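Local atomic coordinates of glutathione S-transferase (Ceriporiopsis subvermispora, PDB entry 6J3E), a protein that probably conjugates the thiol of glutathione to electrophilic substrates, as a fungal serine-type glutathione S-transferase. Residues Pro46-Ala49 with Ser50-Glu54; Ala118-Glu121 with Ala122-Ala126; Gly167-Lys170 with Arg171-Trp175; Ala245-Glu248 with Lys249-Val252. All coordinates share one frame; numbering follows the deposited sequence.

Contact 1: Pro46-Ala49 with Ser50-Glu54; sequences PDIA and SVCKE
Three backbone hydrogen bonds join Asp-47, Ile-48 and Ala-49 to Val-51, Cys-52 and Lys-53, each linking a carbonyl to the amide four residues on. Val-51 N lies 2.8 Å from Asp-47 O, Cys-52 N 2.9 Å from Ile-48 O, and Lys-53 N 3.0 Å from Ala-49 O. A water extends the polar network one step earlier: it donates to Pro-46 O at 2.6 Å and accepts from Ser-50 N at 2.7 Å, standing between a carbonyl and an amide that do not bond directly. This is the opening turn of helix 48-55, which follows strand 38-42 in the thioredoxin-like N-terminal domain. A single apolar pair spans the two segments. On the buried face the CG2 branch of Ile-48 meets Cys-52 SG at 4.2 Å, the sulfur being swung back beside its own backbone N (chi1 -74°), on the Ile-48 side. Beyond the helix, Ile-48 packs on Ile-10 and Val-43, and its side chain lies about 4 Å from that of Leu-71, a residue that binds glutathione. Of a different kind is the approach of Val-51 CG2, which, anti to its carbonyl carbon, rests 3.6 Å from Asp-47 O: a methyl set beside a carbonyl oxygen already engaged by the Val-51 amide. The charged ends look outward to other partners. Asp-47 OD2 forms a salt bridge with Arg-142 NH1 of helix 141-153, tying the turn to the C-terminal domain, while Lys-53 NZ is hydrogen-bonded to Tyr-69 OH.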
ATOM      1  N   PRO A  46      27.277  -3.790 -13.468  1.00 55.15           N
ATOM      2  CA  PRO A  46      28.346  -2.991 -12.850  1.00 58.90           C
ATOM      3  C   PRO A  46      28.607  -1.650 -13.549  1.00 59.57           C
ATOM      4  O   PRO A  46      29.266  -0.784 -12.956  1.00 53.77           O
ATOM      5  CB  PRO A  46      29.564  -3.922 -12.922  1.00 57.98           C
ATOM      6  CG  PRO A  46      29.272  -4.837 -14.074  1.00 58.64           C
ATOM      7  CD  PRO A  46      27.796  -4.994 -14.152  1.00 49.68           C
ATOM      8  N   ASP A  47      28.103  -1.451 -14.767  1.00 54.86           N
ATOM      9  CA  ASP A  47      28.251  -0.193 -15.481  1.00 56.33           C
ATOM     10  C   ASP A  47      27.094   0.756 -15.245  1.00 57.21           C
ATOM     11  O   ASP A  47      27.121   1.874 -15.770  1.00 62.17           O
ATOM     12  CB  ASP A  47      28.374  -0.422 -16.994  1.00 56.63           C
ATOM     13  CG  ASP A  47      29.344  -1.533 -17.350  1.00 60.56           C
ATOM     14  OD1 ASP A  47      30.356  -1.707 -16.639  1.00 54.84           O
ATOM     15  OD2 ASP A  47      29.078  -2.241 -18.348  1.00 64.71           O
ATOM     16  N   ILE A  48      26.080   0.345 -14.485  1.00 56.48           N
ATOM     17  CA  ILE A  48      24.857   1.136 -14.410  1.00 55.05           C
ATOM     18  C   ILE A  48      25.158   2.517 -13.840  1.00 54.57           C
ATOM     19  O   ILE A  48      24.772   3.545 -14.410  1.00 54.43           O
ATOM     20  CB  ILE A  48      23.788   0.398 -13.588  1.00 53.68           C
ATOM     21  CG1 ILE A  48      23.230  -0.774 -14.392  1.00 61.48           C
ATOM     22  CG2 ILE A  48      22.668   1.324 -13.211  1.00 49.42           C
ATOM     23  CD1 ILE A  48      22.260  -1.655 -13.609  1.00 51.50           C
ATOM     24  N   ALA A  49      25.867   2.557 -12.714  1.00 53.98           N
ATOM     25  CA  ALA A  49      26.257   3.828 -12.124  1.00 55.76           C
ATOM     26  C   ALA A  49      27.009   4.682 -13.139  1.00 59.59           C
ATOM     27  O   ALA A  49      26.651   5.843 -13.396  1.00 53.99           O
ATOM     28  CB  ALA A  49      27.106   3.569 -10.880  1.00 43.41           C
ATOM     29  N   SER A  50      28.014   4.080 -13.782  1.00 55.86           N
ATOM     30  CA  SER A  50      28.858   4.803 -14.723  1.00 54.43           C
ATOM     31  C   SER A  50      28.051   5.388 -15.873  1.00 58.24           C
ATOM     32  O   SER A  50      28.281   6.528 -16.287  1.00 63.80           O
ATOM     33  CB  SER A  50      29.942   3.868 -15.244  1.00 58.98           C
ATOM     34  OG  SER A  50      30.915   4.603 -15.945  1.00 67.18           O
ATOM     35  N   VAL A  51      27.090   4.634 -16.398  1.00 58.39           N
ATOM     36  CA  VAL A  51      26.293   5.158 -17.498  1.00 54.73           C
ATOM     37  C   VAL A  51      25.358   6.253 -17.007  1.00 56.92           C
ATOM     38  O   VAL A  51      25.082   7.226 -17.720  1.00 59.49           O
ATOM     39  CB  VAL A  51      25.519   4.016 -18.173  1.00 57.23           C
ATOM     40  CG1 VAL A  51      24.328   4.579 -18.970  1.00 54.73           C
ATOM     41  CG2 VAL A  51      26.436   3.189 -19.057  1.00 53.62           C
ATOM     42  N   CYS A  52      24.833   6.113 -15.792  1.00 60.01           N
ATOM     43  CA  CYS A  52      23.904   7.128 -15.298  1.00 58.74           C
ATOM     44  C   CYS A  52      24.593   8.475 -15.168  1.00 56.45           C
ATOM     45  O   CYS A  52      24.001   9.518 -15.468  1.00 58.60           O
ATOM     46  CB  CYS A  52      23.321   6.723 -13.951  1.00 55.13           C
ATOM     47  SG  CYS A  52      22.097   5.408 -14.022  1.00 56.69           S
ATOM     48  N   LYS A  53      25.843   8.472 -14.712  1.00 57.77           N
ATOM     49  CA  LYS A  53      26.555   9.729 -14.579  1.00 58.16           C
ATOM     50  C   LYS A  53      26.773  10.369 -15.942  1.00 60.93           C
ATOM     51  O   LYS A  53      26.579  11.580 -16.100  1.00 61.44           O
ATOM     52  CB  LYS A  53      27.872   9.508 -13.842  1.00 56.42           C
ATOM     53  CG  LYS A  53      27.642   9.048 -12.424  1.00 57.18           C
ATOM     54  CD  LYS A  53      28.674   9.592 -11.486  1.00 53.77           C
ATOM     55  CE  LYS A  53      28.340   9.200 -10.059  1.00 53.28           C
ATOM     56  NZ  LYS A  53      27.136   9.913  -9.559  1.00 52.92           N
ATOM     57  N   GLU A  54      27.111   9.561 -16.951  1.00 60.82           N
ATOM     58  CA  GLU A  54      27.344  10.106 -18.287  1.00 60.94           C
ATOM     59  C   GLU A  54      26.115  10.826 -18.820  1.00 60.62           C
ATOM     60  O   GLU A  54      26.231  11.898 -19.421  1.00 60.89           O
ATOM     61  CB  GLU A  54      27.768   8.998 -19.255  1.00 67.93           C
ATOM     62  CG  GLU A  54      29.085   8.304 -18.884  1.00 73.01           C
ATOM     63  CD  GLU A  54      29.688   7.508 -20.041  1.00 82.34           C
ATOM     64  OE1 GLU A  54      30.890   7.156 -19.955  1.00 86.12           O
ATOM     65  OE2 GLU A  54      28.963   7.246 -21.036  1.00 85.69           O
TER
HETATM   66  O   HOH W   1      29.228   1.806 -12.881  1.00 55.05           O

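Contact 2: Ala118-Glu121 with Ala122-Ala126; sequences AFSE and AIVRA
The ring of Phe-119 packs against Ile-123 and Val-124, one turn further along helix 109-136 of the all-helical C-terminal domain. From a CB that points away from residues 122-126, the side chain leaves with CG anti to the backbone N (chi1 180°), returning the ring toward the next turn. Along one flank, CD1 and CE1 approach Val-124 CG2, which comes in obliquely, 3.9 Å from CE1. Ile-123 CG1 lies over one face, 4.0 Å from the centroid and 21° off the ring normal, a CH-pi contact, with CE2 its nearest ring atom at 3.7 Å. The ring also meets that of Trp-214 of helix 206-222, the two planes about 55° apart, and Ile-185 of helix 169-189 packs on both Phe-119 and Ile-123. The backbone widens into a pi-type turn at 122-124: Ile-123 N still reaches Phe-119 O at 2.8 Å, but the bond from Val-124 N to Ser-120 O is weak at 3.3 Å. Phe-117 of the second subunit packs on Ala-118, Glu-121 and Ala-122 at the dimer interface. Glu-121 and Arg-125 are modelled as a salt bridge, but too close for its details to be trusted. At the ring's tip, Phe-119 CZ lies 3.8 Å from Ile-123 CG2.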
ATOM      1  N   ALA A 118       2.305  -0.499  -1.285  1.00 44.69           N
ATOM      2  CA  ALA A 118       1.579  -1.717  -0.924  1.00 46.49           C
ATOM      3  C   ALA A 118       2.093  -2.904  -1.716  1.00 51.99           C
ATOM      4  O   ALA A 118       2.310  -3.996  -1.170  1.00 47.71           O
ATOM      5  CB  ALA A 118       0.078  -1.545  -1.166  1.00 45.39           C
ATOM      6  N   PHE A 119       2.302  -2.691  -3.019  1.00 48.37           N
ATOM      7  CA  PHE A 119       2.797  -3.749  -3.880  1.00 44.75           C
ATOM      8  C   PHE A 119       4.198  -4.181  -3.466  1.00 50.25           C
ATOM      9  O   PHE A 119       4.500  -5.380  -3.424  1.00 48.20           O
ATOM     10  CB  PHE A 119       2.775  -3.268  -5.333  1.00 44.84           C
ATOM     11  CG  PHE A 119       3.272  -4.287  -6.312  1.00 46.09           C
ATOM     12  CD1 PHE A 119       4.622  -4.390  -6.602  1.00 54.27           C
ATOM     13  CD2 PHE A 119       2.393  -5.159  -6.931  1.00 47.69           C
ATOM     14  CE1 PHE A 119       5.087  -5.344  -7.502  1.00 53.05           C
ATOM     15  CE2 PHE A 119       2.839  -6.111  -7.825  1.00 47.62           C
ATOM     16  CZ  PHE A 119       4.187  -6.203  -8.119  1.00 53.01           C
ATOM     17  N   SER A 120       5.080  -3.217  -3.186  1.00 51.75           N
ATOM     18  CA  SER A 120       6.428  -3.568  -2.751  1.00 52.95           C
ATOM     19  C   SER A 120       6.385  -4.347  -1.451  1.00 50.62           C
ATOM     20  O   SER A 120       7.101  -5.339  -1.285  1.00 56.97           O
ATOM     21  CB  SER A 120       7.287  -2.309  -2.593  1.00 52.77           C
ATOM     22  OG  SER A 120       7.711  -1.805  -3.851  1.00 63.25           O
ATOM     23  N   GLU A 121       5.550  -3.913  -0.513  1.00 53.01           N
ATOM     24  CA  GLU A 121       5.427  -4.648   0.737  1.00 52.12           C
ATOM     25  C   GLU A 121       4.847  -6.037   0.515  1.00 51.74           C
ATOM     26  O   GLU A 121       5.316  -7.001   1.118  1.00 51.09           O
ATOM     27  CB  GLU A 121       4.570  -3.869   1.731  1.00 50.94           C
ATOM     28  CG  GLU A 121       5.371  -2.846   2.499  1.00 59.80           C
ATOM     29  CD  GLU A 121       6.711  -3.397   2.948  1.00 61.71           C
ATOM     30  OE1 GLU A 121       6.719  -4.383   3.719  1.00 64.65           O
ATOM     31  OE2 GLU A 121       7.748  -2.847   2.519  1.00 61.98           O
ATOM     32  N   ALA A 122       3.833  -6.167  -0.345  1.00 48.44           N
ATOM     33  CA  ALA A 122       3.161  -7.458  -0.472  1.00 48.23           C
ATOM     34  C   ALA A 122       3.900  -8.439  -1.381  1.00 51.32           C
ATOM     35  O   ALA A 122       3.858  -9.647  -1.130  1.00 50.64           O
ATOM     36  CB  ALA A 122       1.734  -7.277  -0.987  1.00 49.28           C
ATOM     37  N   ILE A 123       4.560  -7.966  -2.433  1.00 48.81           N
ATOM     38  CA  ILE A 123       5.090  -8.828  -3.491  1.00 43.04           C
ATOM     39  C   ILE A 123       6.611  -8.861  -3.473  1.00 49.20           C
ATOM     40  O   ILE A 123       7.218  -9.925  -3.317  1.00 50.37           O
ATOM     41  CB  ILE A 123       4.566  -8.388  -4.877  1.00 47.96           C
ATOM     42  CG1 ILE A 123       3.035  -8.442  -4.934  1.00 50.62           C
ATOM     43  CG2 ILE A 123       5.182  -9.207  -5.974  1.00 45.98           C
ATOM     44  CD1 ILE A 123       2.444  -9.640  -4.225  1.00 53.50           C
ATOM     45  N   VAL A 124       7.248  -7.699  -3.618  1.00 50.77           N
ATOM     46  CA  VAL A 124       8.634  -7.640  -4.070  1.00 46.64           C
ATOM     47  C   VAL A 124       9.549  -8.376  -3.113  1.00 50.73           C
ATOM     48  O   VAL A 124      10.431  -9.134  -3.541  1.00 55.46           O
ATOM     49  CB  VAL A 124       9.072  -6.178  -4.259  1.00 54.03           C
ATOM     50  CG1 VAL A 124      10.594  -6.082  -4.379  1.00 53.65           C
ATOM     51  CG2 VAL A 124       8.414  -5.594  -5.486  1.00 49.67           C
ATOM     52  N   ARG A 125       9.358  -8.185  -1.805  1.00 51.43           N
ATOM     53  CA  ARG A 125      10.221  -8.873  -0.852  1.00 53.73           C
ATOM     54  C   ARG A 125       9.892 -10.355  -0.741  1.00 53.88           C
ATOM     55  O   ARG A 125      10.767 -11.140  -0.367  1.00 55.24           O
ATOM     56  CB  ARG A 125      10.132  -8.216   0.514  1.00 53.93           C
ATOM     57  CG  ARG A 125      10.005  -6.725   0.429  1.00 68.28           C
ATOM     58  CD  ARG A 125       9.260  -6.202   1.631  1.00 72.75           C
ATOM     59  NE  ARG A 125       9.992  -6.466   2.867  1.00 73.50           N
ATOM     60  CZ  ARG A 125       9.460  -6.340   4.074  1.00 81.06           C
ATOM     61  NH1 ARG A 125      10.182  -6.598   5.162  1.00 82.82           N
ATOM     62  NH2 ARG A 125       8.187  -5.971   4.198  1.00 79.94           N
ATOM     63  N   ALA A 126       8.657 -10.755  -1.060  1.00 53.65           N
ATOM     64  CA  ALA A 126       8.325 -12.178  -1.084  1.00 54.83           C
ATOM     65  C   ALA A 126       8.999 -12.877  -2.258  1.00 49.77           C
ATOM     66  O   ALA A 126       9.445 -14.019  -2.128  1.00 51.00           O
ATOM     67  CB  ALA A 126       6.808 -12.367  -1.146  1.00 51.72           C
TER

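Contact 3: Gly167-Lys170 with Arg171-Trp175; sequences GSEK and RAKAW
The backbone of Ser-168 to Lys-170 hands its carbonyls to the amides of Ala-172 to Ala-174, opening helix 169-189, with Ser-168 as its N-cap. The bond from Ala-172 N to Ser-168 O is long and weak at 3.4 Å, whereas Lys-173 N lies 2.8 Å from Glu-169 O and Ala-174 N 2.9 Å from Lys-170 O, so the helical pattern tightens within one residue. What the first turn lacks in preceding carbonyls the cap supplies: Ser-168 OG accepts from Arg-171 N at 2.9 Å with an N-H...O angle of 162°. The hydroxyl gets there because chi1 of 70° sets OG between its own N and carbonyl carbon, the crowded position. OG also hydrogen-bonds to Pro-165 O, which can only accept, so the hydroxyl must donate there while it takes the helix amide, and both partners fix its rotation. Arg-171 CB closes over the same oxygen, Ser-168 OG, at 3.5 Å before the chain runs out, extended to NE, to a salt bridge with Glu-228 OE1; that carboxylate oxygen also accepts from Trp-175 NE1. Through Arg-171, Ala-174 and Trp-175 the turn leans on Ile-130 of helix 109-136. On the outer face, the side chains of Glu-169 and Lys-173 run alongside each other in the same direction, without a salt bridge: Lys-173 NZ pairs instead with Glu-176 OE1. The touch between the two side chains is aliphatic, Glu-169 CG to Lys-173 CG at 4.1 Å.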
ATOM      1  N   GLY A 167      13.086 -28.060  -3.323  1.00 51.81           N
ATOM      2  CA  GLY A 167      12.744 -29.111  -2.392  1.00 46.79           C
ATOM      3  C   GLY A 167      12.988 -28.793  -0.933  1.00 52.78           C
ATOM      4  O   GLY A 167      12.718 -29.651  -0.081  1.00 56.61           O
ATOM      5  N   SER A 168      13.494 -27.607  -0.605  1.00 50.47           N
ATOM      6  CA  SER A 168      13.701 -27.255   0.792  1.00 52.64           C
ATOM      7  C   SER A 168      12.398 -26.771   1.423  1.00 50.55           C
ATOM      8  O   SER A 168      11.424 -26.454   0.741  1.00 52.85           O
ATOM      9  CB  SER A 168      14.765 -26.166   0.922  1.00 52.81           C
ATOM     10  OG  SER A 168      14.289 -24.930   0.418  1.00 50.14           O
ATOM     11  N   GLU A 169      12.386 -26.704   2.750  1.00 52.77           N
ATOM     12  CA  GLU A 169      11.260 -26.056   3.405  1.00 51.98           C
ATOM     13  C   GLU A 169      11.335 -24.543   3.236  1.00 58.43           C
ATOM     14  O   GLU A 169      10.298 -23.887   3.068  1.00 57.85           O
ATOM     15  CB  GLU A 169      11.199 -26.441   4.879  1.00 58.10           C
ATOM     16  CG  GLU A 169      10.106 -25.696   5.634  1.00 73.88           C
ATOM     17  CD  GLU A 169       9.549 -26.464   6.816  1.00 86.22           C
ATOM     18  OE1 GLU A 169       9.248 -27.671   6.654  1.00 94.46           O
ATOM     19  OE2 GLU A 169       9.396 -25.851   7.900  1.00 89.35           O
ATOM     20  N   LYS A 170      12.546 -23.976   3.231  1.00 58.87           N
ATOM     21  CA  LYS A 170      12.689 -22.555   2.927  1.00 52.23           C
ATOM     22  C   LYS A 170      11.967 -22.199   1.637  1.00 51.03           C
ATOM     23  O   LYS A 170      11.205 -21.226   1.585  1.00 53.42           O
ATOM     24  CB  LYS A 170      14.165 -22.180   2.800  1.00 51.85           C
ATOM     25  CG  LYS A 170      14.908 -21.807   4.064  1.00 57.98           C
ATOM     26  CD  LYS A 170      16.370 -21.482   3.662  1.00 64.20           C
ATOM     27  CE  LYS A 170      17.088 -20.662   4.702  1.00 66.16           C
ATOM     28  NZ  LYS A 170      17.057 -21.409   5.976  1.00 68.81           N
ATOM     29  N   ARG A 171      12.209 -22.964   0.567  1.00 49.17           N
ATOM     30  CA  ARG A 171      11.583 -22.604  -0.699  1.00 50.99           C
ATOM     31  C   ARG A 171      10.073 -22.741  -0.626  1.00 52.30           C
ATOM     32  O   ARG A 171       9.347 -21.963  -1.248  1.00 52.78           O
ATOM     33  CB  ARG A 171      12.117 -23.450  -1.840  1.00 46.52           C
ATOM     34  CG  ARG A 171      11.687 -22.936  -3.190  1.00 45.33           C
ATOM     35  CD  ARG A 171      12.374 -23.700  -4.307  1.00 46.09           C
ATOM     36  NE  ARG A 171      12.113 -23.149  -5.638  1.00 49.73           N
ATOM     37  CZ  ARG A 171      12.925 -22.285  -6.249  1.00 49.68           C
ATOM     38  NH1 ARG A 171      12.638 -21.835  -7.460  1.00 42.63           N
ATOM     39  NH2 ARG A 171      14.032 -21.874  -5.633  1.00 50.69           N
ATOM     40  N   ALA A 172       9.579 -23.713   0.137  1.00 53.30           N
ATOM     41  CA  ALA A 172       8.135 -23.876   0.234  1.00 54.51           C
ATOM     42  C   ALA A 172       7.514 -22.727   1.016  1.00 51.85           C
ATOM     43  O   ALA A 172       6.479 -22.192   0.615  1.00 52.63           O
ATOM     44  CB  ALA A 172       7.792 -25.219   0.869  1.00 47.92           C
ATOM     45  N   LYS A 173       8.150 -22.313   2.116  1.00 50.93           N
ATOM     46  CA  LYS A 173       7.649 -21.170   2.866  1.00 55.83           C
ATOM     47  C   LYS A 173       7.702 -19.898   2.027  1.00 57.32           C
ATOM     48  O   LYS A 173       6.785 -19.067   2.088  1.00 55.30           O
ATOM     49  CB  LYS A 173       8.432 -21.014   4.170  1.00 58.33           C
ATOM     50  CG  LYS A 173       8.156 -22.163   5.143  1.00 67.92           C
ATOM     51  CD  LYS A 173       8.219 -21.753   6.615  1.00 80.69           C
ATOM     52  CE  LYS A 173       6.904 -22.083   7.350  1.00 84.09           C
ATOM     53  NZ  LYS A 173       5.800 -21.107   7.051  1.00 85.32           N
ATOM     54  N   ALA A 174       8.740 -19.752   1.201  1.00 53.89           N
ATOM     55  CA  ALA A 174       8.823 -18.597   0.314  1.00 47.07           C
ATOM     56  C   ALA A 174       7.649 -18.557  -0.658  1.00 52.00           C
ATOM     57  O   ALA A 174       7.076 -17.491  -0.912  1.00 50.91           O
ATOM     58  CB  ALA A 174      10.138 -18.624  -0.457  1.00 44.29           C
ATOM     59  N   TRP A 175       7.306 -19.702  -1.258  1.00 52.72           N
ATOM     60  CA  TRP A 175       6.179 -19.719  -2.185  1.00 55.38           C
ATOM     61  C   TRP A 175       4.898 -19.336  -1.476  1.00 53.81           C
ATOM     62  O   TRP A 175       4.103 -18.544  -1.992  1.00 53.50           O
ATOM     63  CB  TRP A 175       6.021 -21.092  -2.830  1.00 53.27           C
ATOM     64  CG  TRP A 175       6.858 -21.221  -4.046  1.00 59.39           C
ATOM     65  CD1 TRP A 175       7.869 -22.127  -4.263  1.00 58.90           C
ATOM     66  CD2 TRP A 175       6.793 -20.399  -5.218  1.00 55.22           C
ATOM     67  NE1 TRP A 175       8.422 -21.924  -5.510  1.00 57.04           N
ATOM     68  CE2 TRP A 175       7.786 -20.864  -6.111  1.00 56.64           C
ATOM     69  CE3 TRP A 175       5.992 -19.318  -5.602  1.00 54.86           C
ATOM     70  CZ2 TRP A 175       7.992 -20.289  -7.365  1.00 51.29           C
ATOM     71  CZ3 TRP A 175       6.201 -18.748  -6.846  1.00 51.72           C
ATOM     72  CH2 TRP A 175       7.197 -19.236  -7.712  1.00 52.74           C
TER

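Contact 4: Ala245-Glu248 with Lys249-Val252; sequences ALFE and KYEV
Phe-247 and Glu-248 make the close part of this contact by offering their carbonyls to Tyr-250 and Glu-251. Tyr-250 N lies 2.6 Å from Phe-247 O and Glu-251 N 2.7 Å from Glu-248 O, both three residues apart rather than four, as in successive tight turns. The donors stand well above the carbonyl planes, by 37° and 59°, off the lone pairs, in keeping with the tighter winding that the three-residue spacing implies. The turning goes on at Glu-251, the centre of an inverse gamma turn, where Val-252 N makes a weak bond to Tyr-250 O. Side chains close over the same spot: Tyr-250 CD2 is 3.6 Å from Phe-247 O and 4.3 Å from Phe-247 CD2, the two rings meeting obliquely at their nearest carbons. One face of the Tyr-250 ring takes CG of the adjacent Lys-249, 3.3 Å above the plane and offset toward the rim. The outer side is looser and largely exposed. Lys-249, bent at chi3 (88°), folds back along the chain so that its CE lies 3.3 Å from Leu-246 O. Glu-248 extends outward, and its OE1 stays 5.4 Å from Glu-251 OE2; the like charges are probably eased by the salt bridge of Glu-251 OE1 to Arg-220 NH1. Phe-247 is buried against helix 206-222. Glu-251 packs on Ile-216 and pairs with Arg-220 of that helix, while Tyr-250 and Glu-251 touch Tyr-29 of helix 22-34, so the segment after helix 235-247 joins a C-terminal-domain helix to an N-terminal-domain one.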
ATOM      1  N   ALA A 245      -2.014 -12.290 -20.552  1.00 56.19           N
ATOM      2  CA  ALA A 245      -2.597 -12.402 -21.886  1.00 57.93           C
ATOM      3  C   ALA A 245      -3.091 -11.054 -22.385  1.00 58.26           C
ATOM      4  O   ALA A 245      -2.866 -10.687 -23.546  1.00 60.14           O
ATOM      5  CB  ALA A 245      -3.734 -13.420 -21.878  1.00 55.64           C
ATOM      6  N   LEU A 246      -3.752 -10.294 -21.513  1.00 55.43           N
ATOM      7  CA  LEU A 246      -4.267  -8.989 -21.900  1.00 55.33           C
ATOM      8  C   LEU A 246      -3.175  -8.070 -22.422  1.00 60.42           C
ATOM      9  O   LEU A 246      -3.438  -7.215 -23.280  1.00 59.74           O
ATOM     10  CB  LEU A 246      -4.960  -8.348 -20.705  1.00 59.94           C
ATOM     11  CG  LEU A 246      -6.380  -8.816 -20.418  1.00 65.95           C
ATOM     12  CD1 LEU A 246      -6.823  -8.239 -19.085  1.00 64.50           C
ATOM     13  CD2 LEU A 246      -7.307  -8.379 -21.550  1.00 60.26           C
ATOM     14  N   PHE A 247      -1.955  -8.220 -21.913  1.00 61.50           N
ATOM     15  CA  PHE A 247      -0.843  -7.356 -22.269  1.00 63.16           C
ATOM     16  C   PHE A 247       0.065  -7.961 -23.321  1.00 63.51           C
ATOM     17  O   PHE A 247       1.005  -7.290 -23.761  1.00 64.43           O
ATOM     18  CB  PHE A 247      -0.016  -7.017 -21.019  1.00 64.20           C
ATOM     19  CG  PHE A 247      -0.658  -5.991 -20.140  1.00 63.54           C
ATOM     20  CD1 PHE A 247      -1.519  -6.369 -19.126  1.00 58.07           C
ATOM     21  CD2 PHE A 247      -0.417  -4.632 -20.348  1.00 63.51           C
ATOM     22  CE1 PHE A 247      -2.128  -5.414 -18.324  1.00 61.76           C
ATOM     23  CE2 PHE A 247      -1.029  -3.661 -19.554  1.00 61.72           C
ATOM     24  CZ  PHE A 247      -1.887  -4.054 -18.540  1.00 61.79           C
ATOM     25  N   GLU A 248      -0.194  -9.206 -23.734  1.00 60.74           N
ATOM     26  CA  GLU A 248       0.741  -9.910 -24.606  1.00 65.96           C
ATOM     27  C   GLU A 248       1.137  -9.075 -25.819  1.00 63.05           C
ATOM     28  O   GLU A 248       2.319  -9.002 -26.169  1.00 62.67           O
ATOM     29  CB  GLU A 248       0.134 -11.228 -25.048  1.00 66.34           C
ATOM     30  CG  GLU A 248       1.095 -12.092 -25.799  1.00 67.23           C
ATOM     31  CD  GLU A 248       0.630 -13.525 -25.822  1.00 79.03           C
ATOM     32  OE1 GLU A 248       1.436 -14.395 -26.218  1.00 84.36           O
ATOM     33  OE2 GLU A 248      -0.540 -13.774 -25.431  1.00 77.69           O
ATOM     34  N   LYS A 249       0.165  -8.407 -26.451  1.00 63.18           N
ATOM     35  CA  LYS A 249       0.442  -7.548 -27.598  1.00 62.13           C
ATOM     36  C   LYS A 249       1.427  -6.428 -27.268  1.00 70.35           C
ATOM     37  O   LYS A 249       1.894  -5.735 -28.183  1.00 64.97           O
ATOM     38  CB  LYS A 249      -0.869  -6.963 -28.132  1.00 65.77           C
ATOM     39  CG  LYS A 249      -1.419  -5.802 -27.314  1.00 67.15           C
ATOM     40  CD  LYS A 249      -2.941  -5.578 -27.481  1.00 62.38           C
ATOM     41  CE  LYS A 249      -3.746  -6.416 -26.487  1.00 64.47           C
ATOM     42  NZ  LYS A 249      -5.139  -5.914 -26.325  1.00 73.06           N
ATOM     43  N   TYR A 250       1.759  -6.241 -25.993  1.00 65.56           N
ATOM     44  CA  TYR A 250       2.777  -5.291 -25.588  1.00 59.46           C
ATOM     45  C   TYR A 250       4.000  -5.958 -24.971  1.00 64.60           C
ATOM     46  O   TYR A 250       4.952  -5.257 -24.615  1.00 62.42           O
ATOM     47  CB  TYR A 250       2.181  -4.284 -24.604  1.00 60.02           C
ATOM     48  CG  TYR A 250       0.905  -3.619 -25.079  1.00 64.45           C
ATOM     49  CD1 TYR A 250       0.931  -2.589 -26.018  1.00 59.86           C
ATOM     50  CD2 TYR A 250      -0.330  -4.007 -24.565  1.00 63.24           C
ATOM     51  CE1 TYR A 250      -0.246  -1.984 -26.439  1.00 61.62           C
ATOM     52  CE2 TYR A 250      -1.498  -3.403 -24.975  1.00 58.45           C
ATOM     53  CZ  TYR A 250      -1.455  -2.401 -25.914  1.00 60.70           C
ATOM     54  OH  TYR A 250      -2.631  -1.809 -26.304  1.00 65.99           O
ATOM     55  N   GLU A 251       3.998  -7.291 -24.832  1.00 63.77           N
ATOM     56  CA  GLU A 251       5.146  -8.037 -24.314  1.00 57.18           C
ATOM     57  C   GLU A 251       6.126  -8.294 -25.460  1.00 63.36           C
ATOM     58  O   GLU A 251       6.240  -9.401 -25.993  1.00 65.85           O
ATOM     59  CB  GLU A 251       4.684  -9.342 -23.668  1.00 62.64           C
ATOM     60  CG  GLU A 251       5.825 -10.272 -23.225  1.00 61.74           C
ATOM     61  CD  GLU A 251       5.349 -11.604 -22.699  1.00 62.11           C
ATOM     62  OE1 GLU A 251       6.192 -12.519 -22.539  1.00 71.71           O
ATOM     63  OE2 GLU A 251       4.143 -11.750 -22.425  1.00 63.06           O
ATOM     64  N   VAL A 252       6.830  -7.233 -25.861  1.00 64.85           N
ATOM     65  CA  VAL A 252       7.677  -7.290 -27.055  1.00 66.01           C
ATOM     66  C   VAL A 252       8.926  -6.440 -26.846  1.00 66.44           C
ATOM     67  O   VAL A 252       8.881  -5.381 -26.214  1.00 69.57           O
ATOM     68  CB  VAL A 252       6.918  -6.824 -28.326  1.00 65.60           C
ATOM     69  CG1 VAL A 252       5.561  -7.508 -28.474  1.00 65.38           C
ATOM     70  CG2 VAL A 252       6.723  -5.341 -28.300  1.00 68.27           C
TER

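How the contacts relate
The four contacts follow one another along the chain without touching. Contact 1 belongs to the thioredoxin-like domain, on helix 48-55, and contacts 2, 3 and 4 to the helical C-terminal domain, on helix 109-136, helix 169-189 and the end region of helix 235-247. Contacts 2 and 3 are the nearest pair, with centres about 18 Å apart and nearest atoms about 4 Å; their helices pack together. Contacts 1 and 3 are the most distant, about 36 Å between centres. Contact 4, about 23 Å from contact 2 between centres, reaches back to helix 22-34, so contacts 1 and 4 both tie the two domains together, about 30 Å apart between centres.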